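Local coordinates for protein Exo-alpha-sialidase (Clostridium perfringens, PDB 2V72) that binds galactose through a family 32 carbohydrate-binding module and probably serves carbohydrate recognition by a large sialidase toxin, at residues S14-S19 against S31-N36. Numbering follows the deposited sequence.
With CA (calcium ion), chain B.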
# COMPACT_ATOMS: atom_id res chain seq x y z
N SER A 14 -11.47 -8.26 -3.28
CA SER A 14 -12.36 -8.18 -4.43
C SER A 14 -13.31 -6.98 -4.32
O SER A 14 -13.84 -6.51 -5.32
CB SER A 14 -13.16 -9.48 -4.60
OG SER A 14 -14.20 -9.56 -3.65
N GLU A 15 -13.51 -6.50 -3.09
CA GLU A 15 -14.30 -5.30 -2.83
C GLU A 15 -13.46 -4.03 -2.95
O GLU A 15 -13.96 -2.91 -2.83
CB GLU A 15 -14.96 -5.39 -1.46
CG GLU A 15 -16.31 -6.08 -1.49
CD GLU A 15 -16.73 -6.59 -0.13
OE1 GLU A 15 -16.48 -5.89 0.87
OE2 GLU A 15 -17.30 -7.71 -0.07
N MET A 16 -12.17 -4.22 -3.18
CA MET A 16 -11.25 -3.11 -3.34
C MET A 16 -11.00 -2.84 -4.81
O MET A 16 -11.23 -3.71 -5.66
CB MET A 16 -9.93 -3.39 -2.63
CG MET A 16 -10.07 -3.81 -1.17
SD MET A 16 -8.46 -4.21 -0.48
CE MET A 16 -8.91 -4.64 1.20
N THR A 17 -10.57 -1.62 -5.09
CA THR A 17 -10.07 -1.20 -6.39
C THR A 17 -8.83 -0.40 -6.10
O THR A 17 -8.76 0.30 -5.09
CB THR A 17 -11.07 -0.31 -7.16
OG1 THR A 17 -11.58 0.69 -6.28
CG2 THR A 17 -12.23 -1.13 -7.69
N ALA A 18 -7.84 -0.50 -6.99
CA ALA A 18 -6.55 0.12 -6.75
C ALA A 18 -6.15 1.10 -7.84
O ALA A 18 -6.58 0.99 -8.99
CB ALA A 18 -5.47 -0.95 -6.56
N SER A 19 -5.30 2.05 -7.46
CA SER A 19 -4.85 3.12 -8.32
C SER A 19 -3.46 3.53 -7.88
O SER A 19 -3.17 3.49 -6.69
CB SER A 19 -5.81 4.31 -8.20
OG SER A 19 -5.57 5.27 -9.20
N SER A 31 -2.45 -5.28 -9.10
CA SER A 31 -1.67 -6.44 -8.73
C SER A 31 -1.25 -6.41 -7.26
O SER A 31 -0.75 -7.40 -6.75
CB SER A 31 -0.46 -6.57 -9.64
OG SER A 31 -0.87 -7.10 -10.89
N ALA A 32 -1.47 -5.28 -6.59
CA ALA A 32 -1.23 -5.16 -5.16
C ALA A 32 -2.36 -5.78 -4.33
O ALA A 32 -2.18 -6.06 -3.15
CB ALA A 32 -1.03 -3.70 -4.77
N ILE A 33 -3.50 -6.01 -4.97
CA ILE A 33 -4.71 -6.48 -4.28
C ILE A 33 -5.37 -7.70 -4.93
O ILE A 33 -6.60 -7.83 -4.92
CB ILE A 33 -5.75 -5.32 -4.10
CG1 ILE A 33 -6.07 -4.63 -5.44
CG2 ILE A 33 -5.25 -4.30 -3.07
CD1 ILE A 33 -7.37 -3.84 -5.46
N ASP A 34 -4.56 -8.61 -5.47
CA ASP A 34 -5.09 -9.77 -6.19
C ASP A 34 -4.89 -11.10 -5.45
O ASP A 34 -5.15 -12.17 -6.01
CB ASP A 34 -4.49 -9.85 -7.61
CG ASP A 34 -2.97 -10.05 -7.62
OD1 ASP A 34 -2.32 -9.92 -6.57
OD2 ASP A 34 -2.43 -10.34 -8.72
N GLY A 35 -4.42 -11.02 -4.21
CA GLY A 35 -4.26 -12.20 -3.37
C GLY A 35 -3.12 -13.12 -3.76
O GLY A 35 -3.05 -14.25 -3.28
N ASN A 36 -2.24 -12.62 -4.63
CA ASN A 36 -1.11 -13.38 -5.15
C ASN A 36 0.20 -12.68 -4.83
O ASN A 36 0.43 -11.56 -5.27
CB ASN A 36 -1.26 -13.55 -6.68
CG ASN A 36 -0.26 -14.55 -7.26
OD1 ASN A 36 0.92 -14.54 -6.94
ND2 ASN A 36 -0.75 -15.41 -8.15
CA CA B . -0.21 -9.41 -5.75
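I33 meets A18 and M16 through apolar side-chain contacts, one aliphatic side chain being laid against the start of an edge strand and the residue leading into it. Its CD1 does most of the touching, lying 3.6 Å from A18 CB. The same methyl is 3.8 Å from M16 CB, and it also rests in van der Waals contact on the backbone between them, close to A18 N. With CG1 tucked over the main chain, flanked by N and C of its own residue (chi1 53°), and the chain then extended, CD1 is carried across to the strand. The second branch, CG2, is turned to the thioether, where it comes within 4.1 Å of M16 SD. M16 itself runs on past I33, its extended chain leading inward to V57 of strand 53-59 and to I11.

The setting is the beta-sandwich of the F5/8 type C (discoidin-like) fold, in which strand 17-20 borders a five-stranded antiparallel sheet and 31-36 belongs to the long connection that follows it.

Metal coordination governs the far side of that connection. S31 O, D34 OD1 and N36 O each bind calcium at 2.3 Å, so I33 sits within a chain segment curled around the ion. T39, A137 and E138 complete the protein ligands, tying this loop to strand 135-142. A weak Asx-turn hydrogen bond from N36 N to D34 OD1 (3.3 Å) spans the turn at G35, its acceptor being the same oxygen that binds calcium.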